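Local coordinates for L-lysine 6-monooxygenase involved in desferrioxamine biosynthesis (Erwinia amylovora CFBP1430, PDB 5O8P), which is an FAD-dependent cadaverine monooxygenase that probably N-hydroxylates its substrate with NADPH, in the biosynthesis of the siderophore desferrioxamine E, at residues L26-E31 with S73-L78; S180-N185 with Y209-D214; Y342-P347 with Q382-H387. All blocks are in the same frame, centred on the assembly; numbering follows the deposited sequence.

Contact 1 (L26-E31 with S73-L78); sequences LSEPVE and SPYSLL
Glu-28 and Tyr-75, the two residues that meet, each lie inside a type I beta turn: Ser-27 to Val-30 at the C-terminal end of helix 18-27, and Ser-73 to Ser-76 just ahead of helix 77-83. The first turn is closed by Val-30 N bonding to Ser-27 O at 3.1 Å. In the second, the backbone bond from Ser-76 N to Ser-73 O is weak, and Ser-73 adds an ST turn, its OG accepting from Tyr-75 N at 3.0 Å. That bond ties down the backbone from which the tyrosine ring projects.

Between the turns the two side chains meet at about a right angle. Glu-28 reaches out fully extended beyond CG, with CG swung opposite its own nitrogen (chi1 -152°), and this carries the carboxylate to the phenol end of Tyr-75. There Tyr-75 OH donates to Glu-28 OE1 at 2.6 Å, approaching on the syn side but 24° out of the carboxylate plane. OE1 also lies at the ring edge, 3.5 Å from Tyr-75 CE2, and the carboxylate and ring planes stand 48° apart.

The second oxygen, Glu-28 OE2, accepts from Gly-115 N, just beyond helix 100-113, so each carboxylate oxygen has a donor. Arg-113, near the end of that helix, makes a cation-pi contact with the Tyr-75 ring, while Pro-74 packs on Thr-72 of the second subunit.

Chemically, one carboxylate joins the two turns to the loop that follows helix 100-113. A phenol and a backbone N-H, one on each oxygen, fix the rotation of the carboxylate and would probably favour its ionised form.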
loop_
_atom_site.group_PDB
_atom_site.type_symbol
_atom_site.label_atom_id
_atom_site.label_comp_id
_atom_site.label_asym_id
_atom_site.label_seq_id
_atom_site.Cartn_x
_atom_site.Cartn_y
_atom_site.Cartn_z
ATOM N N LEU B 26 3.616 -22.891 -26.498
ATOM C CA LEU B 26 3.935 -24.092 -25.752
ATOM C C LEU B 26 4.155 -25.277 -26.669
ATOM O O LEU B 26 5.016 -26.095 -26.371
ATOM C CB LEU B 26 2.865 -24.396 -24.700
ATOM C CG LEU B 26 2.817 -23.401 -23.534
ATOM C CD1 LEU B 26 1.638 -23.701 -22.617
ATOM C CD2 LEU B 26 4.115 -23.415 -22.743
ATOM N N SER B 27 3.403 -25.366 -27.776
ATOM C CA SER B 27 3.522 -26.513 -28.708
ATOM C C SER B 27 4.693 -26.430 -29.675
ATOM O O SER B 27 5.207 -27.468 -30.058
ATOM C CB SER B 27 2.227 -26.762 -29.484
ATOM O OG SER B 27 1.730 -25.616 -30.112
ATOM N N GLU B 28 5.119 -25.227 -30.069
ATOM C CA GLU B 28 6.202 -25.077 -31.066
ATOM C C GLU B 28 7.458 -25.934 -30.805
ATOM O O GLU B 28 7.864 -26.679 -31.697
ATOM C CB GLU B 28 6.620 -23.615 -31.269
ATOM C CG GLU B 28 7.188 -23.342 -32.667
ATOM C CD GLU B 28 7.732 -21.930 -32.869
ATOM O OE1 GLU B 28 8.221 -21.345 -31.875
ATOM O OE2 GLU B 28 7.688 -21.410 -34.022
ATOM N N PRO B 29 8.054 -25.864 -29.590
ATOM C CA PRO B 29 9.294 -26.624 -29.342
ATOM C C PRO B 29 9.112 -28.111 -29.014
ATOM O O PRO B 29 10.111 -28.804 -28.866
ATOM C CB PRO B 29 9.897 -25.902 -28.137
ATOM C CG PRO B 29 8.708 -25.496 -27.359
ATOM C CD PRO B 29 7.633 -25.151 -28.371
ATOM N N VAL B 30 7.877 -28.601 -28.915
ATOM C CA VAL B 30 7.644 -30.013 -28.622
ATOM C C VAL B 30 8.042 -30.903 -29.818
ATOM O O VAL B 30 7.584 -30.690 -30.940
ATOM C CB VAL B 30 6.169 -30.261 -28.227
ATOM C CG1 VAL B 30 5.895 -31.737 -27.973
ATOM C CG2 VAL B 30 5.816 -29.440 -26.996
ATOM N N GLU B 31 8.896 -31.897 -29.557
ATOM C CA GLU B 31 9.331 -32.868 -30.568
ATOM C C GLU B 31 8.175 -33.763 -31.002
ATOM O O GLU B 31 7.420 -34.250 -30.171
ATOM C CB GLU B 31 10.479 -33.740 -30.027
ATOM C CG GLU B 31 11.794 -32.976 -29.810
ATOM C CD GLU B 31 12.651 -32.825 -31.075
ATOM O OE1 GLU B 31 12.139 -33.019 -32.204
ATOM O OE2 GLU B 31 13.855 -32.505 -30.941
ATOM N N SER B 73 10.770 -20.809 -21.411
ATOM C CA SER B 73 10.339 -20.558 -22.787
ATOM C C SER B 73 10.764 -19.177 -23.233
ATOM O O SER B 73 10.667 -18.209 -22.454
ATOM C CB SER B 73 8.824 -20.660 -22.962
ATOM O OG SER B 73 8.432 -20.164 -24.251
ATOM N N PRO B 74 11.236 -19.076 -24.489
ATOM C CA PRO B 74 11.592 -17.770 -25.028
ATOM C C PRO B 74 10.381 -16.865 -25.300
ATOM O O PRO B 74 10.576 -15.663 -25.474
ATOM C CB PRO B 74 12.366 -18.108 -26.297
ATOM C CG PRO B 74 11.897 -19.459 -26.684
ATOM C CD PRO B 74 11.485 -20.167 -25.446
ATOM N N TYR B 75 9.158 -17.404 -25.268
ATOM C CA TYR B 75 7.949 -16.570 -25.388
ATOM C C TYR B 75 7.487 -15.914 -24.091
ATOM O O TYR B 75 6.401 -15.337 -24.046
ATOM C CB TYR B 75 6.805 -17.381 -26.015
ATOM C CG TYR B 75 7.169 -17.798 -27.399
ATOM C CD1 TYR B 75 7.076 -16.901 -28.438
ATOM C CD2 TYR B 75 7.689 -19.048 -27.659
ATOM C CE1 TYR B 75 7.440 -17.252 -29.722
ATOM C CE2 TYR B 75 8.055 -19.413 -28.938
ATOM C CZ TYR B 75 7.934 -18.505 -29.961
ATOM O OH TYR B 75 8.297 -18.843 -31.226
ATOM N N SER B 76 8.300 -15.970 -23.043
ATOM C CA SER B 76 7.926 -15.358 -21.763
ATOM C C SER B 76 7.888 -13.849 -21.886
ATOM O O SER B 76 8.576 -13.263 -22.720
ATOM C CB SER B 76 8.907 -15.750 -20.652
ATOM O OG SER B 76 10.111 -15.012 -20.762
ATOM N N LEU B 77 7.081 -13.227 -21.039
ATOM C CA LEU B 77 7.017 -11.766 -20.927
ATOM C C LEU B 77 8.371 -11.177 -20.515
ATOM O O LEU B 77 8.764 -10.130 -21.017
ATOM C CB LEU B 77 5.908 -11.368 -19.950
ATOM C CG LEU B 77 5.570 -9.912 -19.661
ATOM C CD1 LEU B 77 6.497 -9.288 -18.624
ATOM C CD2 LEU B 77 5.538 -9.111 -20.946
ATOM N N LEU B 78 9.076 -11.851 -19.611
ATOM C CA LEU B 78 10.405 -11.407 -19.185
ATOM C C LEU B 78 11.415 -11.485 -20.318
ATOM O O LEU B 78 12.260 -10.605 -20.457
ATOM C CB LEU B 78 10.891 -12.200 -17.963
ATOM C CG LEU B 78 10.202 -11.815 -16.654
ATOM C CD1 LEU B 78 10.663 -12.734 -15.546
ATOM C CD2 LEU B 78 10.486 -10.367 -16.279
#

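Contact 2 (S180-N185 with Y209-D214); sequences SEYLLN and YDLLTD
Tyr-182 brings the phenol end of its ring against Asp-210 and Leu-211, near the C-terminal end of helix 202-213. The setting is the Rossmann-type dinucleotide-binding domain: helix 202-213 follows strand 194-198 of the parallel sheet, and its start carries Ser-203, an NADP(+)-binding residue. Tyr-182 belongs to the preceding helix, 182-190, so the contact joins two successive helices of the domain.

The tyrosine CG sits opposite its backbone nitrogen (chi1 167°), which lays the ring across to helix 202-213. Tyr-182 OH donates to Asp-210 OD2 at 2.6 Å. The acceptor lies in the ring plane, at its edge, and the bond uses the anti lone pair of OD2; ring and carboxylate are nearly perpendicular, 81° apart. Lys-186, one turn along helix 182-190, forms a salt bridge to the same OD2, so that oxygen holds both a phenol and an ammonium group, and the lysine would tend to keep the aspartate charged.

The Leu-211 side chain and the tyrosine run antiparallel, side by side. Leu-211 CD2 touches Tyr-182 OH at 3.4 Å and lies 4.2 Å from Tyr-182 CE1, at the ring edge; Leu-52 from a loop touches both Tyr-182 and Asp-210. Within helix 202-213, Tyr-209 O accepts two bonds from Thr-213, one turn on: from Thr-213 N at 3.1 Å and from Thr-213 OG1 at 2.9 Å, arriving from opposite faces of its carbonyl plane.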
loop_
_atom_site.group_PDB
_atom_site.type_symbol
_atom_site.label_atom_id
_atom_site.label_comp_id
_atom_site.label_asym_id
_atom_site.label_seq_id
_atom_site.Cartn_x
_atom_site.Cartn_y
_atom_site.Cartn_z
ATOM N N SER B 180 -16.648 -2.830 -26.249
ATOM C CA SER B 180 -15.665 -3.215 -27.274
ATOM C C SER B 180 -15.418 -2.187 -28.378
ATOM O O SER B 180 -14.361 -2.213 -28.999
ATOM C CB SER B 180 -16.089 -4.524 -27.924
ATOM O OG SER B 180 -17.452 -4.480 -28.256
ATOM N N GLU B 181 -16.393 -1.313 -28.640
ATOM C CA GLU B 181 -16.249 -0.257 -29.628
ATOM C C GLU B 181 -16.053 1.127 -28.979
ATOM O O GLU B 181 -16.297 2.167 -29.624
ATOM C CB GLU B 181 -17.508 -0.233 -30.484
ATOM C CG GLU B 181 -17.955 -1.571 -31.059
ATOM C CD GLU B 181 -19.327 -1.449 -31.739
ATOM O OE1 GLU B 181 -19.430 -0.794 -32.814
ATOM O OE2 GLU B 181 -20.317 -1.986 -31.185
ATOM N N TYR B 182 -15.649 1.159 -27.704
ATOM C CA TYR B 182 -15.645 2.400 -26.930
ATOM C C TYR B 182 -14.632 3.413 -27.455
ATOM O O TYR B 182 -14.994 4.548 -27.740
ATOM C CB TYR B 182 -15.381 2.144 -25.431
ATOM C CG TYR B 182 -15.052 3.401 -24.647
ATOM C CD1 TYR B 182 -16.020 4.390 -24.449
ATOM C CD2 TYR B 182 -13.781 3.606 -24.118
ATOM C CE1 TYR B 182 -15.718 5.551 -23.752
ATOM C CE2 TYR B 182 -13.476 4.756 -23.394
ATOM C CZ TYR B 182 -14.446 5.727 -23.211
ATOM O OH TYR B 182 -14.171 6.891 -22.512
ATOM N N LEU B 183 -13.372 3.019 -27.569
ATOM C CA LEU B 183 -12.348 3.980 -27.971
ATOM C C LEU B 183 -12.632 4.645 -29.311
ATOM O O LEU B 183 -12.349 5.825 -29.453
ATOM C CB LEU B 183 -10.944 3.368 -27.967
ATOM C CG LEU B 183 -10.131 3.456 -26.659
ATOM C CD1 LEU B 183 -8.671 3.174 -26.997
ATOM C CD2 LEU B 183 -10.252 4.790 -25.918
ATOM N N LEU B 184 -13.227 3.919 -30.247
ATOM C CA LEU B 184 -13.601 4.485 -31.561
ATOM C C LEU B 184 -14.707 5.536 -31.458
ATOM O O LEU B 184 -14.710 6.503 -32.215
ATOM C CB LEU B 184 -14.089 3.402 -32.531
ATOM C CG LEU B 184 -13.332 2.084 -32.754
ATOM C CD1 LEU B 184 -14.121 1.210 -33.737
ATOM C CD2 LEU B 184 -11.888 2.302 -33.208
ATOM N N ASN B 185 -15.645 5.335 -30.533
ATOM C CA ASN B 185 -16.795 6.230 -30.362
ATOM C C ASN B 185 -16.669 7.244 -29.207
ATOM O O ASN B 185 -17.615 7.973 -28.924
ATOM C CB ASN B 185 -18.053 5.393 -30.164
ATOM C CG ASN B 185 -18.404 4.583 -31.393
ATOM O OD1 ASN B 185 -19.262 4.978 -32.189
ATOM N ND2 ASN B 185 -17.745 3.451 -31.562
ATOM N N TYR B 209 -14.700 5.576 -15.245
ATOM C CA TYR B 209 -13.557 6.341 -14.778
ATOM C C TYR B 209 -12.964 7.229 -15.876
ATOM O O TYR B 209 -12.597 8.378 -15.623
ATOM C CB TYR B 209 -12.485 5.398 -14.209
ATOM C CG TYR B 209 -11.372 6.137 -13.522
ATOM C CD1 TYR B 209 -11.506 6.578 -12.210
ATOM C CD2 TYR B 209 -10.198 6.427 -14.195
ATOM C CE1 TYR B 209 -10.491 7.272 -11.585
ATOM C CE2 TYR B 209 -9.177 7.118 -13.574
ATOM C CZ TYR B 209 -9.337 7.540 -12.273
ATOM O OH TYR B 209 -8.324 8.212 -11.664
ATOM N N ASP B 210 -12.864 6.686 -17.087
ATOM C CA ASP B 210 -12.283 7.408 -18.224
ATOM C C ASP B 210 -13.093 8.664 -18.525
ATOM O O ASP B 210 -12.525 9.739 -18.684
ATOM C CB ASP B 210 -12.239 6.502 -19.464
ATOM C CG ASP B 210 -11.254 6.977 -20.516
ATOM O OD1 ASP B 210 -10.051 7.057 -20.199
ATOM O OD2 ASP B 210 -11.679 7.207 -21.672
ATOM N N LEU B 211 -14.417 8.508 -18.575
ATOM C CA LEU B 211 -15.334 9.613 -18.847
ATOM C C LEU B 211 -15.405 10.603 -17.689
ATOM O O LEU B 211 -15.464 11.809 -17.924
ATOM C CB LEU B 211 -16.746 9.092 -19.188
ATOM C CG LEU B 211 -16.847 8.270 -20.482
ATOM C CD1 LEU B 211 -18.211 7.601 -20.603
ATOM C CD2 LEU B 211 -16.571 9.138 -21.689
ATOM N N LEU B 212 -15.399 10.097 -16.453
ATOM C CA LEU B 212 -15.430 10.943 -15.246
ATOM C C LEU B 212 -14.238 11.897 -15.188
ATOM O O LEU B 212 -14.369 13.029 -14.734
ATOM C CB LEU B 212 -15.471 10.088 -13.975
ATOM C CG LEU B 212 -15.580 10.819 -12.628
ATOM C CD1 LEU B 212 -16.797 11.732 -12.582
ATOM C CD2 LEU B 212 -15.637 9.819 -11.483
ATOM N N THR B 213 -13.089 11.429 -15.658
ATOM C CA THR B 213 -11.890 12.249 -15.778
ATOM C C THR B 213 -12.137 13.555 -16.531
ATOM O O THR B 213 -11.633 14.590 -16.127
ATOM C CB THR B 213 -10.768 11.436 -16.460
ATOM O OG1 THR B 213 -10.409 10.332 -15.610
ATOM C CG2 THR B 213 -9.540 12.283 -16.747
ATOM N N ASP B 214 -12.932 13.517 -17.595
ATOM C CA ASP B 214 -13.196 14.702 -18.416
ATOM C C ASP B 214 -14.597 15.302 -18.218
ATOM O O ASP B 214 -15.072 16.059 -19.074
ATOM C CB ASP B 214 -12.980 14.361 -19.897
ATOM C CG ASP B 214 -11.601 13.788 -20.181
ATOM O OD1 ASP B 214 -10.615 14.171 -19.508
ATOM O OD2 ASP B 214 -11.508 12.955 -21.103
#

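Contact 3 (Y342-P347 with Q382-H387). With FAD (flavin-adenine dinucleotide), chain C.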
loop_
_atom_site.group_PDB
_atom_site.type_symbol
_atom_site.label_atom_id
_atom_site.label_comp_id
_atom_site.label_asym_id
_atom_site.label_seq_id
_atom_site.Cartn_x
_atom_site.Cartn_y
_atom_site.Cartn_z
ATOM N N TYR B 342 -19.701 -10.215 -22.730
ATOM C CA TYR B 342 -19.617 -11.156 -23.843
ATOM C C TYR B 342 -20.362 -12.457 -23.523
ATOM O O TYR B 342 -20.532 -12.810 -22.371
ATOM C CB TYR B 342 -18.142 -11.473 -24.118
ATOM C CG TYR B 342 -17.327 -10.293 -24.614
ATOM C CD1 TYR B 342 -16.944 -9.255 -23.771
ATOM C CD2 TYR B 342 -16.908 -10.240 -25.938
ATOM C CE1 TYR B 342 -16.204 -8.184 -24.241
ATOM C CE2 TYR B 342 -16.140 -9.187 -26.415
ATOM C CZ TYR B 342 -15.790 -8.155 -25.566
ATOM O OH TYR B 342 -15.037 -7.095 -26.041
ATOM N N HIS B 343 -20.794 -13.171 -24.553
ATOM C CA HIS B 343 -21.431 -14.488 -24.402
ATOM C C HIS B 343 -20.821 -15.436 -25.428
ATOM O O HIS B 343 -20.542 -15.002 -26.548
ATOM C CB HIS B 343 -22.956 -14.339 -24.588
ATOM C CG HIS B 343 -23.716 -15.625 -24.688
ATOM N ND1 HIS B 343 -23.735 -16.569 -23.678
ATOM C CD2 HIS B 343 -24.542 -16.091 -25.657
ATOM C CE1 HIS B 343 -24.521 -17.571 -24.033
ATOM N NE2 HIS B 343 -25.020 -17.307 -25.230
ATOM N N TYR B 344 -20.529 -16.688 -25.059
ATOM C CA TYR B 344 -20.096 -17.677 -26.057
ATOM C C TYR B 344 -21.311 -18.339 -26.671
ATOM O O TYR B 344 -22.224 -18.733 -25.963
ATOM C CB TYR B 344 -19.160 -18.754 -25.473
ATOM C CG TYR B 344 -18.703 -19.802 -26.507
ATOM C CD1 TYR B 344 -19.460 -20.956 -26.766
ATOM C CD2 TYR B 344 -17.505 -19.639 -27.219
ATOM C CE1 TYR B 344 -19.045 -21.903 -27.708
ATOM C CE2 TYR B 344 -17.087 -20.577 -28.165
ATOM C CZ TYR B 344 -17.861 -21.701 -28.409
ATOM O OH TYR B 344 -17.439 -22.626 -29.333
ATOM N N GLN B 345 -21.321 -18.450 -27.991
ATOM C CA GLN B 345 -22.214 -19.387 -28.667
ATOM C C GLN B 345 -21.423 -20.104 -29.763
ATOM O O GLN B 345 -20.560 -19.494 -30.417
ATOM C CB GLN B 345 -23.494 -18.717 -29.191
ATOM C CG GLN B 345 -23.289 -17.624 -30.225
ATOM C CD GLN B 345 -24.574 -16.868 -30.531
ATOM O OE1 GLN B 345 -25.349 -16.546 -29.626
ATOM N NE2 GLN B 345 -24.802 -16.573 -31.804
ATOM N N PRO B 346 -21.700 -21.411 -29.946
ATOM C CA PRO B 346 -20.863 -22.248 -30.803
ATOM C C PRO B 346 -20.835 -21.717 -32.243
ATOM O O PRO B 346 -21.903 -21.462 -32.796
ATOM C CB PRO B 346 -21.552 -23.620 -30.719
ATOM C CG PRO B 346 -22.976 -23.313 -30.395
ATOM C CD PRO B 346 -22.893 -22.142 -29.466
ATOM N N PRO B 347 -19.633 -21.535 -32.840
ATOM C CA PRO B 347 -19.564 -20.917 -34.165
ATOM C C PRO B 347 -20.225 -21.721 -35.285
ATOM O O PRO B 347 -20.504 -22.919 -35.136
ATOM C CB PRO B 347 -18.057 -20.763 -34.410
ATOM C CG PRO B 347 -17.420 -21.780 -33.564
ATOM C CD PRO B 347 -18.292 -21.891 -32.345
ATOM N N GLN B 382 -11.149 -24.119 -25.636
ATOM C CA GLN B 382 -10.484 -23.162 -24.750
ATOM C C GLN B 382 -11.528 -22.087 -24.495
ATOM O O GLN B 382 -11.978 -21.453 -25.443
ATOM C CB GLN B 382 -9.296 -22.502 -25.450
ATOM C CG GLN B 382 -8.247 -23.463 -25.966
ATOM C CD GLN B 382 -6.925 -23.332 -25.259
ATOM O OE1 GLN B 382 -6.858 -23.396 -24.040
ATOM N NE2 GLN B 382 -5.851 -23.137 -26.030
ATOM N N ASN B 383 -11.902 -21.859 -23.233
ATOM C CA ASN B 383 -12.830 -20.780 -22.882
ATOM C C ASN B 383 -14.253 -20.949 -23.475
ATOM O O ASN B 383 -14.849 -19.974 -23.935
ATOM C CB ASN B 383 -12.209 -19.427 -23.307
ATOM C CG ASN B 383 -12.847 -18.200 -22.634
ATOM O OD1 ASN B 383 -13.206 -18.199 -21.446
ATOM N ND2 ASN B 383 -12.959 -17.120 -23.414
ATOM N N ALA B 384 -14.800 -22.154 -23.470
ATOM C CA ALA B 384 -16.265 -22.327 -23.655
ATOM C C ALA B 384 -16.833 -23.359 -22.662
ATOM O O ALA B 384 -17.840 -24.026 -22.931
ATOM C CB ALA B 384 -16.582 -22.698 -25.099
ATOM N N GLU B 385 -16.155 -23.483 -21.523
ATOM C CA GLU B 385 -16.445 -24.500 -20.514
ATOM C C GLU B 385 -16.745 -23.869 -19.143
ATOM O O GLU B 385 -16.659 -24.566 -18.133
ATOM C CB GLU B 385 -15.284 -25.525 -20.437
ATOM C CG GLU B 385 -13.961 -25.052 -19.802
ATOM C CD GLU B 385 -13.022 -24.292 -20.718
ATOM O OE1 GLU B 385 -13.462 -23.821 -21.774
ATOM O OE2 GLU B 385 -11.844 -24.135 -20.351
ATOM N N LEU B 386 -17.116 -22.583 -19.113
ATOM C CA LEU B 386 -17.539 -21.889 -17.874
ATOM C C LEU B 386 -18.657 -22.638 -17.111
ATOM O O LEU B 386 -18.686 -22.678 -15.877
ATOM C CB LEU B 386 -18.008 -20.458 -18.217
ATOM C CG LEU B 386 -18.572 -19.481 -17.166
ATOM C CD1 LEU B 386 -17.751 -19.430 -15.883
ATOM C CD2 LEU B 386 -18.685 -18.084 -17.763
ATOM N N HIS B 387 -19.569 -23.236 -17.863
ATOM C CA HIS B 387 -20.712 -23.968 -17.295
ATOM C C HIS B 387 -20.356 -25.314 -16.652
ATOM O O HIS B 387 -21.143 -25.842 -15.883
ATOM C CB HIS B 387 -21.838 -24.102 -18.344
ATOM C CG HIS B 387 -21.497 -24.977 -19.507
ATOM N ND1 HIS B 387 -20.763 -24.534 -20.595
ATOM C CD2 HIS B 387 -21.904 -26.226 -19.817
ATOM C CE1 HIS B 387 -20.662 -25.509 -21.481
ATOM N NE2 HIS B 387 -21.349 -26.544 -21.036
HETATM P PA FAD C . -10.298 -13.949 -28.444
HETATM O O1A FAD C . -9.691 -12.562 -28.539
HETATM O O2A FAD C . -11.801 -14.100 -28.442
HETATM O O5B FAD C . -9.663 -14.777 -29.676
HETATM C C5B FAD C . -10.460 -15.411 -30.671
HETATM C C4B FAD C . -9.862 -15.309 -32.070
HETATM O O4B FAD C . -10.458 -16.308 -32.912
HETATM C C3B FAD C . -10.144 -13.965 -32.732
HETATM O O3B FAD C . -8.927 -13.467 -33.304
HETATM C C2B FAD C . -11.233 -14.265 -33.762
HETATM O O2B FAD C . -11.182 -13.436 -34.928
HETATM C C1B FAD C . -10.940 -15.708 -34.123
HETATM N N9A FAD C . -12.056 -16.469 -34.748
HETATM C C8A FAD C . -13.331 -16.605 -34.328
HETATM N N7A FAD C . -14.034 -17.393 -35.189
HETATM C C5A FAD C . -13.199 -17.773 -36.180
HETATM C C6A FAD C . -13.272 -18.601 -37.416
HETATM N N6A FAD C . -14.425 -19.209 -37.785
HETATM N N1A FAD C . -12.145 -18.735 -38.164
HETATM C C2A FAD C . -10.982 -18.139 -37.823
HETATM N N3A FAD C . -10.852 -17.372 -36.724
HETATM C C4A FAD C . -11.897 -17.159 -35.879
HETATM N N1 FAD C . -8.704 -11.921 -18.512
HETATM C C2 FAD C . -7.646 -11.912 -17.659
HETATM O O2 FAD C . -7.324 -12.989 -17.109
HETATM N N3 FAD C . -6.937 -10.792 -17.397
HETATM C C4 FAD C . -7.240 -9.609 -17.963
HETATM O O4 FAD C . -6.575 -8.588 -17.701
HETATM C C4X FAD C . -8.383 -9.535 -18.908
HETATM N N5 FAD C . -8.737 -8.379 -19.512
HETATM C C5X FAD C . -9.787 -8.345 -20.366
HETATM C C6 FAD C . -10.107 -7.125 -20.957
HETATM C C7 FAD C . -11.172 -7.011 -21.847
HETATM C C7M FAD C . -11.501 -5.678 -22.472
HETATM C C8 FAD C . -11.979 -8.224 -22.168
HETATM C C8M FAD C . -13.135 -8.129 -23.127
HETATM C C9 FAD C . -11.669 -9.451 -21.579
HETATM C C9A FAD C . -10.595 -9.580 -20.679
HETATM N N10 FAD C . -10.234 -10.820 -20.051
HETATM C C10 FAD C . -9.127 -10.803 -19.157
HETATM C "C1'" FAD C . -10.945 -12.107 -20.283
HETATM C "C2'" FAD C . -10.278 -12.966 -21.383
HETATM O "O2'" FAD C . -8.851 -13.024 -21.182
HETATM C "C3'" FAD C . -10.577 -12.485 -22.816
HETATM O "O3'" FAD C . -11.989 -12.524 -23.074
HETATM C "C4'" FAD C . -9.862 -13.308 -23.896
HETATM O "O4'" FAD C . -9.679 -12.502 -25.066
HETATM C "C5'" FAD C . -10.627 -14.570 -24.285
HETATM O "O5'" FAD C . -9.715 -15.513 -24.850
HETATM P P FAD C . -9.911 -16.038 -26.350
HETATM O O1P FAD C . -8.755 -16.961 -26.677
HETATM O O2P FAD C . -11.320 -16.560 -26.368
HETATM O O3P FAD C . -9.683 -14.603 -27.085
#
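The ring of Tyr-344 takes the methyl of Ala-384 squarely over one face: Ala-384 CB stands 3.5 Å from the ring centroid and only 4° off the normal, a CH-pi contact centred on the ring. All six ring carbons are therefore almost equally far from the methyl, the nearest being Tyr-344 CE1 at 3.7 Å. The polar end of Tyr-344 is engaged elsewhere, its OH hydrogen-bonded to the hydroxyl of Tyr-365. A second flat group, the Tyr-342 ring, approaches the flavin methyl C8M obliquely, with Tyr-342 CE1 3.3 Å from it, while His-47 meets the same ring with planes about 50° apart.

Beside Ala-384, Asn-383 has a left-handed backbone (phi 64°). Its ND2 gives a weak bond to FAD O2P at 3.4 Å. Glu-385 OE1 turns back to accept from Ala-384 N at 2.7 Å, and its OE2 forms a salt bridge to Arg-402.

Tyr-342 and Asn-383 thus touch opposite ends of the flavin half of the cofactor, dimethyl edge and phosphate, with Tyr-344 on Ala-384 joining their segments. The whole belongs to the FAD pocket of this flavin-dependent N-hydroxylase.

How the contacts relate
The three contacts come in sequence along the chain, none interleaved with another. Contact 2 lies between helices flanking the five-stranded parallel sheet of the NADP-binding domain. Contact 1 is on the FAD side of the molecule, where helix 18-27 follows strand 8-14 of the mixed sheet, and is the outermost, about 22 Å from the chain centre. The centres of contacts 1 and 2 are about 36 Å apart. Contact 3 is the most central, about 26 Å from contact 1 and 27 Å from contact 2 between centres. It touches contact 2, Ser-180 CB lying 3.4 Å from Tyr-342 OH, so the flavin pocket adjoins the nucleotide-binding domain directly.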